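Local coordinates for protein N-isopropylammelide isopropylaminohydrolase (Burkholderia multivorans ATCC 17616, PDB 6NBO) that is a zinc-bearing member of the amidohydrolase family, metal-dependent enzymes built on a TIM-barrel fold, at residues 56-61 with 339-344; 60-65 with 347-352; 287-292 with 297-302. One frame throughout, in Å; residues are numbered along the deposited sequence. Where two conformers were deposited one is given.

Contact 1: 56-61 with 339-344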
loop_
_atom_site.group_PDB
_atom_site.type_symbol
_atom_site.label_atom_id
_atom_site.label_comp_id
_atom_site.label_asym_id
_atom_site.label_seq_id
_atom_site.Cartn_x
_atom_site.Cartn_y
_atom_site.Cartn_z
ATOM N N ILE A 56 -10.996 0.949 -20.714
ATOM C CA ILE A 56 -9.710 1.428 -20.215
ATOM C C ILE A 56 -8.959 0.274 -19.570
ATOM O O ILE A 56 -9.516 -0.483 -18.764
ATOM C CB ILE A 56 -9.907 2.592 -19.230
ATOM C CG1 ILE A 56 -10.152 3.891 -19.999
ATOM C CG2 ILE A 56 -8.687 2.702 -18.277
ATOM C CD1 ILE A 56 -10.423 5.097 -19.118
ATOM N N ALA A 57 -7.687 0.123 -19.931
ATOM C CA ALA A 57 -6.794 -0.824 -19.286
ATOM C C ALA A 57 -5.929 -0.079 -18.276
ATOM O O ALA A 57 -5.266 0.907 -18.620
ATOM C CB ALA A 57 -5.915 -1.553 -20.311
ATOM N N LEU A 58 -5.957 -0.536 -17.037
ATOM C CA LEU A 58 -5.140 -0.022 -15.951
ATOM C C LEU A 58 -4.081 -1.046 -15.574
ATOM O O LEU A 58 -4.322 -2.253 -15.665
ATOM C CB LEU A 58 -6.001 0.280 -14.713
ATOM C CG LEU A 58 -7.119 1.309 -14.839
ATOM C CD1 LEU A 58 -8.006 1.317 -13.568
ATOM C CD2 LEU A 58 -6.555 2.701 -15.118
ATOM N N PRO A 59 -2.894 -0.607 -15.154
ATOM C CA PRO A 59 -1.971 -1.537 -14.494
ATOM C C PRO A 59 -2.601 -2.035 -13.200
ATOM O O PRO A 59 -3.567 -1.459 -12.700
ATOM C CB PRO A 59 -0.723 -0.677 -14.228
ATOM C CG PRO A 59 -1.270 0.712 -14.068
ATOM C CD PRO A 59 -2.473 0.798 -15.013
ATOM N N GLY A 60 -2.066 -3.132 -12.669
ATOM C CA GLY A 60 -2.592 -3.663 -11.420
ATOM C C GLY A 60 -2.602 -2.587 -10.346
ATOM O O GLY A 60 -1.653 -1.816 -10.258
ATOM N N LEU A 61 -3.667 -2.493 -9.554
ATOM C CA LEU A 61 -3.717 -1.463 -8.528
ATOM C C LEU A 61 -2.834 -1.882 -7.353
ATOM O O LEU A 61 -2.469 -3.053 -7.205
ATOM C CB LEU A 61 -5.176 -1.224 -8.087
ATOM C CG LEU A 61 -6.134 -0.932 -9.255
ATOM C CD1 LEU A 61 -7.598 -0.670 -8.814
ATOM C CD2 LEU A 61 -5.625 0.247 -10.106
ATOM N N VAL A 339 -3.522 12.556 -10.741
ATOM C CA VAL A 339 -2.490 12.546 -9.710
ATOM C C VAL A 339 -2.911 11.643 -8.561
ATOM O O VAL A 339 -2.102 10.886 -8.013
ATOM C CB VAL A 339 -2.194 13.975 -9.219
ATOM C CG1 VAL A 339 -1.323 13.923 -7.965
ATOM C CG2 VAL A 339 -1.523 14.780 -10.314
ATOM N N ALA A 340 -4.189 11.701 -8.178
ATOM C CA ALA A 340 -4.658 10.812 -7.121
ATOM C C ALA A 340 -4.586 9.358 -7.567
ATOM O O ALA A 340 -4.176 8.483 -6.792
ATOM C CB ALA A 340 -6.085 11.186 -6.703
ATOM N N LEU A 341 -4.943 9.082 -8.822
ATOM C CA LEU A 341 -4.836 7.712 -9.332
ATOM C C LEU A 341 -3.385 7.232 -9.341
ATOM O O LEU A 341 -3.110 6.050 -9.094
ATOM C CB LEU A 341 -5.440 7.633 -10.737
ATOM C CG LEU A 341 -5.408 6.270 -11.445
ATOM C CD1 LEU A 341 -6.229 5.250 -10.655
ATOM C CD2 LEU A 341 -5.940 6.399 -12.871
ATOM N N GLU A 342 -2.441 8.133 -9.625
ATOM C CA GLU A 342 -1.029 7.773 -9.547
ATOM C C GLU A 342 -0.641 7.251 -8.158
ATOM O O GLU A 342 0.235 6.384 -8.046
ATOM C CB GLU A 342 -0.171 8.987 -9.931
ATOM C CG GLU A 342 1.307 8.677 -10.027
ATOM C CD GLU A 342 2.162 9.873 -10.439
ATOM O OE1 GLU A 342 1.733 11.034 -10.238
ATOM O OE2 GLU A 342 3.279 9.638 -10.952
ATOM N N CYS A 343 -1.285 7.751 -7.094
ATOM C CA CYS A 343 -0.996 7.292 -5.735
ATOM C C CYS A 343 -1.350 5.825 -5.493
ATOM O O CYS A 343 -0.861 5.245 -4.515
ATOM C CB CYS A 343 -1.757 8.143 -4.709
ATOM S SG CYS A 343 -1.237 9.875 -4.700
ATOM N N VAL A 344 -2.222 5.225 -6.307
ATOM C CA VAL A 344 -2.545 3.808 -6.163
ATOM C C VAL A 344 -2.114 2.999 -7.378
ATOM O O VAL A 344 -2.515 1.837 -7.522
ATOM C CB VAL A 344 -4.044 3.587 -5.856
ATOM C CG1 VAL A 344 -4.474 4.420 -4.654
ATOM C CG2 VAL A 344 -4.935 3.877 -7.082
#

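Contact 2: 60-65 with 347-352. With ZN (zinc ion), chain B.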
loop_
_atom_site.group_PDB
_atom_site.type_symbol
_atom_site.label_atom_id
_atom_site.label_comp_id
_atom_site.label_asym_id
_atom_site.label_seq_id
_atom_site.Cartn_x
_atom_site.Cartn_y
_atom_site.Cartn_z
ATOM N N GLY A 60 -2.066 -3.132 -12.669
ATOM C CA GLY A 60 -2.592 -3.663 -11.420
ATOM C C GLY A 60 -2.602 -2.587 -10.346
ATOM O O GLY A 60 -1.653 -1.816 -10.258
ATOM N N LEU A 61 -3.667 -2.493 -9.554
ATOM C CA LEU A 61 -3.717 -1.463 -8.528
ATOM C C LEU A 61 -2.834 -1.882 -7.353
ATOM O O LEU A 61 -2.469 -3.053 -7.205
ATOM C CB LEU A 61 -5.176 -1.224 -8.087
ATOM C CG LEU A 61 -6.134 -0.932 -9.255
ATOM C CD1 LEU A 61 -7.598 -0.670 -8.814
ATOM C CD2 LEU A 61 -5.625 0.247 -10.106
ATOM N N VAL A 62 -2.449 -0.905 -6.538
ATOM C CA VAL A 62 -1.500 -1.124 -5.455
ATOM C C VAL A 62 -2.127 -0.624 -4.160
ATOM O O VAL A 62 -2.541 0.536 -4.080
ATOM C CB VAL A 62 -0.167 -0.400 -5.713
ATOM C CG1 VAL A 62 0.834 -0.664 -4.579
ATOM C CG2 VAL A 62 0.409 -0.823 -7.075
ATOM N N GLU A 63 -2.180 -1.488 -3.148
ATOM C CA GLU A 63 -2.489 -1.067 -1.786
ATOM C C GLU A 63 -1.169 -0.830 -1.060
ATOM O O GLU A 63 -0.454 -1.779 -0.734
ATOM C CB GLU A 63 -3.352 -2.123 -1.090
ATOM C CG GLU A 63 -3.444 -1.982 0.436
ATOM C CD GLU A 63 -4.020 -0.661 0.865
ATOM O OE1 GLU A 63 -3.288 0.348 0.789
ATOM O OE2 GLU A 63 -5.203 -0.620 1.271
ATOM N N GLY A 64 -0.821 0.441 -0.838
ATOM C CA GLY A 64 0.462 0.782 -0.256
ATOM C C GLY A 64 0.523 0.775 1.260
ATOM O O GLY A 64 1.609 0.952 1.826
ATOM N N HIS A 65 -0.612 0.595 1.948
ATOM C CA HIS A 65 -0.621 0.611 3.412
ATOM C C HIS A 65 -1.947 0.060 3.910
ATOM O O HIS A 65 -2.960 0.763 3.900
ATOM C CB HIS A 65 -0.408 2.022 3.973
ATOM C CG HIS A 65 -0.298 2.101 5.475
ATOM N ND1 HIS A 65 0.814 2.606 6.114
ATOM C CD2 HIS A 65 -1.187 1.802 6.457
ATOM C CE1 HIS A 65 0.615 2.601 7.423
ATOM N NE2 HIS A 65 -0.588 2.106 7.657
ATOM N N GLY A 347 2.836 5.611 -8.821
ATOM C CA GLY A 347 3.482 6.249 -7.680
ATOM C C GLY A 347 3.593 5.319 -6.486
ATOM O O GLY A 347 4.642 5.245 -5.840
ATOM N N ALA A 348 2.518 4.587 -6.182
ATOM C CA ALA A 348 2.577 3.597 -5.109
ATOM C C ALA A 348 3.618 2.525 -5.403
ATOM O O ALA A 348 4.355 2.096 -4.505
ATOM C CB ALA A 348 1.205 2.942 -4.918
ATOM N N ALA A 349 3.675 2.053 -6.651
ATOM C CA ALA A 349 4.650 1.022 -6.982
ATOM C C ALA A 349 6.071 1.555 -6.839
ATOM O O ALA A 349 6.941 0.887 -6.267
ATOM C CB ALA A 349 4.399 0.488 -8.400
ATOM N N ARG A 350 6.332 2.756 -7.368
ATOM C CA ARG A 350 7.641 3.383 -7.209
ATOM C C ARG A 350 7.977 3.564 -5.731
ATOM O O ARG A 350 9.066 3.196 -5.269
ATOM C CB ARG A 350 7.645 4.734 -7.934
ATOM C CG ARG A 350 8.999 5.282 -8.328
ATOM C CD ARG A 350 8.860 6.688 -8.946
ATOM N NE ARG A 350 7.679 6.809 -9.808
ATOM C CZ ARG A 350 6.653 7.625 -9.574
ATOM N NH1 ARG A 350 5.624 7.655 -10.418
ATOM N NH2 ARG A 350 6.656 8.424 -8.508
ATOM N N GLY A 351 7.042 4.127 -4.972
ATOM C CA GLY A 351 7.303 4.389 -3.566
ATOM C C GLY A 351 7.588 3.127 -2.775
ATOM O O GLY A 351 8.452 3.123 -1.901
ATOM N N CYS A 352 6.863 2.043 -3.063
ATOM C CA CYS A 352 7.042 0.798 -2.318
ATOM C C CYS A 352 8.150 -0.087 -2.865
ATOM O O CYS A 352 8.488 -1.093 -2.230
ATOM C CB CYS A 352 5.739 -0.020 -2.310
ATOM S SG CYS A 352 4.397 0.756 -1.384
HETATM ZN ZN ZN B . -1.406 2.051 9.553
#

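Contact 3: 287-292 with 297-302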
loop_
_atom_site.group_PDB
_atom_site.type_symbol
_atom_site.label_atom_id
_atom_site.label_comp_id
_atom_site.label_asym_id
_atom_site.label_seq_id
_atom_site.Cartn_x
_atom_site.Cartn_y
_atom_site.Cartn_z
ATOM N N PRO A 287 -0.485 15.480 4.765
ATOM C CA PRO A 287 0.429 16.058 3.772
ATOM C C PRO A 287 -0.328 16.376 2.489
ATOM O O PRO A 287 -1.142 15.580 2.008
ATOM C CB PRO A 287 1.484 14.962 3.566
ATOM C CG PRO A 287 0.871 13.713 4.107
ATOM C CD PRO A 287 -0.076 14.132 5.186
ATOM N N SER A 288 -0.094 17.571 1.966
ATOM C CA SER A 288 -0.643 17.938 0.669
ATOM C C SER A 288 0.002 17.077 -0.409
ATOM O O SER A 288 1.231 17.056 -0.546
ATOM C CB SER A 288 -0.400 19.421 0.403
ATOM O OG SER A 288 -0.585 19.730 -0.966
ATOM N N VAL A 289 -0.823 16.344 -1.162
ATOM C CA VAL A 289 -0.289 15.547 -2.263
ATOM C C VAL A 289 0.454 16.432 -3.258
ATOM O O VAL A 289 1.554 16.092 -3.715
ATOM C CB VAL A 289 -1.422 14.749 -2.934
ATOM C CG1 VAL A 289 -0.942 14.131 -4.218
ATOM C CG2 VAL A 289 -1.922 13.671 -1.983
ATOM N N LEU A 290 -0.112 17.599 -3.586
ATOM C CA LEU A 290 0.559 18.478 -4.541
ATOM C C LEU A 290 1.844 19.083 -3.975
ATOM O O LEU A 290 2.793 19.319 -4.730
ATOM C CB LEU A 290 -0.396 19.582 -5.004
ATOM C CG LEU A 290 -1.579 19.026 -5.807
ATOM C CD1 LEU A 290 -2.416 20.150 -6.379
ATOM C CD2 LEU A 290 -1.089 18.107 -6.915
ATOM N N ALA A 291 1.904 19.358 -2.670
ATOM C CA ALA A 291 3.159 19.855 -2.103
ATOM C C ALA A 291 4.245 18.790 -2.149
ATOM O O ALA A 291 5.403 19.087 -2.476
ATOM C CB ALA A 291 2.953 20.346 -0.669
ATOM N N CYS A 292 3.903 17.544 -1.807
ATOM C CA CYS A 292 4.859 16.452 -1.957
ATOM C C CYS A 292 5.339 16.345 -3.398
ATOM O O CYS A 292 6.547 16.283 -3.663
ATOM C CB CYS A 292 4.227 15.133 -1.508
ATOM S SG CYS A 292 3.796 15.122 0.227
ATOM N N VAL A 297 8.643 14.370 -3.818
ATOM C CA VAL A 297 8.408 13.282 -2.872
ATOM C C VAL A 297 7.330 12.374 -3.448
ATOM O O VAL A 297 6.237 12.833 -3.787
ATOM C CB VAL A 297 8.003 13.818 -1.488
ATOM C CG1 VAL A 297 7.644 12.652 -0.549
ATOM C CG2 VAL A 297 9.124 14.639 -0.886
ATOM N N THR A 298 7.632 11.087 -3.559
ATOM C CA THR A 298 6.640 10.125 -4.027
ATOM C C THR A 298 5.545 9.915 -2.987
ATOM O O THR A 298 5.824 9.752 -1.795
ATOM C CB THR A 298 7.312 8.795 -4.328
ATOM O OG1 THR A 298 8.294 9.000 -5.344
ATOM C CG2 THR A 298 6.282 7.756 -4.803
ATOM N N VAL A 299 4.292 9.891 -3.442
ATOM C CA VAL A 299 3.138 9.703 -2.566
ATOM C C VAL A 299 2.533 8.327 -2.829
ATOM O O VAL A 299 2.206 7.989 -3.974
ATOM C CB VAL A 299 2.086 10.809 -2.750
ATOM C CG1 VAL A 299 0.895 10.557 -1.817
ATOM C CG2 VAL A 299 2.697 12.173 -2.435
ATOM N N ILE A 300 2.380 7.549 -1.757
ATOM C CA ILE A 300 1.783 6.214 -1.765
ATOM C C ILE A 300 0.396 6.307 -1.139
ATOM O O ILE A 300 0.252 6.824 -0.027
ATOM C CB ILE A 300 2.657 5.222 -0.968
ATOM C CG1 ILE A 300 4.099 5.188 -1.502
ATOM C CG2 ILE A 300 2.020 3.820 -0.977
ATOM C CD1 ILE A 300 5.081 4.534 -0.533
ATOM N N GLY A 301 -0.618 5.800 -1.829
ATOM C CA GLY A 301 -1.954 5.751 -1.256
ATOM C C GLY A 301 -2.196 4.447 -0.507
ATOM O O GLY A 301 -1.636 3.408 -0.840
ATOM N N GLY A 302 -3.027 4.509 0.532
ATOM C CA GLY A 302 -3.395 3.295 1.246
ATOM C C GLY A 302 -4.731 3.440 1.944
ATOM O O GLY A 302 -5.198 4.552 2.194
#

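Contact 1: 56-61 with 339-344
At Leu-61 the extended chain of 56-66 passes the turn that follows helix 334-342, with Leu-61 CA 3.7 Å from Val-344 O, and the two CA atoms of this pair stand 5.9 Å apart. Leu-61 sets its CB 4.1 Å from the same carbonyl oxygen, Val-344 O, while its CD2 looks across to Val-344 CG2 at a loose 4.8 Å. Three residues earlier, Leu-58 directs its CB at the helix and meets Leu-341 methyl to methyl, CD2 to CD2 at 4.4 Å. Leu-341 reaches the strand because its CG extends opposite the backbone N (chi1 179°). In an amidohydrolase this is packing of helix 334-342 and the residues after it against the strand that leads into the barrel, and the interface is thin, burying 147 Å² in all. Other helices complete the apolar layer: Leu-375 of helix 375-381 touches both Leu-58 and Leu-341, and Leu-319 of helix 318-328 touches both Leu-61 and Leu-341. Val-344 N donates to Leu-341 O at 3.0 Å, which brings the isopropyl group of Val-344 round to the side of Leu-61.

Contact 2: 60-65 with 347-352
Val-62 sends both of its methyls to helix 346-352: CG1 sits 3.6 Å from the CB of Ala-348, and CG2 reaches the CB of Ala-349 more loosely at 4.4 Å. The first methyl stands opposite the backbone N (chi1 -179°) and the second beside it, which splits the branch between two successive alanines. Glu-63 turns its CB away from the helix and folds forward along its own strand, where OE1 accepts the backbone N of His-65 at 2.9 Å in a nearly straight bond. The donor comes from above the carboxylate plane, about 40° out of it; OE2 is hydrogen-bonded by Asn-303, so both carboxylate oxygens have a partner. Gly-64 puts no side chain between strand and helix, and its CA lies 4.1 Å from the SG of Cys-352 and 6.0 Å from the CA of Ala-348. Strand and helix axes cross at 48° with a closest approach of 8.3 Å. His-65 then leads away from the helix and binds the zinc ion through NE2 at 2.1 Å, while Ser-249 holds its ND1. His-67, His-218 and Asp-304 complete the protein ligands of that metal. His-65 and His-67 form the HxH motif at the end of the first barrel strand, a hallmark of the amidohydrolase metal site.

Contact 3: 287-292 with 297-302
Cys-292 and Val-299 form the apolar centre, where Cys-292 CB presses on Val-299 CG2 at 3.5 Å, tighter than ordinary carbon contact. The sulfur of Cys-292 lies farther off, SG 4.1 Å from Val-299 CG2. Val-299 divides its branch between two residues one turn apart on the helix: CG2, beside the backbone N, goes to Cys-292, while CG1, opposite that N, faces Val-289 CG2 at 4.2 Å. Nearer the connection, Val-297 sets its CB 4.0 Å from Cys-292 CB. Leu-266 of helix 259-272 touches both Cys-292 and Val-297, and Phe-331 lies against Val-289, so neighbouring elements close round the cluster. These segments belong to the beta-alpha-beta unit of strand 275-278, helix 289-295 and strand 299-301, with the helix laid on the outside of the barrel. At the polar edge Val-297 N donates to Cys-292 O at 2.8 Å (N-H...O 165°), reaching the oxygen from about 40° out of the carbonyl plane. At the other end of the helix Ser-288 is the N-cap, its OG accepting from Ala-291 N at 3.0 Å and an angle of 158°. A single backbone bond thus spans the two segments and the side-chain contacts between them are apolar, so helix is held on strand chiefly by shape and burial, while the serine cap closes the start of the helix on its own side.

In the fold
Contacts 1 and 2 both use strand 56-66, and contact 3 adjoins it. The first two share Gly-60 and Leu-61, have centres 9 Å apart, and are joined by a probable hydrogen bond from Val-62 N to Val-344 O at 2.9 Å. Contact 3, nested in the long loop that both close, is tied to contact 1 by Gly-301 N and Cys-343 O, probably bonded at 2.8 Å, and to contact 2 by a probable bond from Gly-64 N to Gly-301 O at 3.1 Å. The latter joins the first and last barrel strands. Contact 2 alone carries a zinc ligand; the other two pack farther out, each centred 13 Å from the middle of the chain.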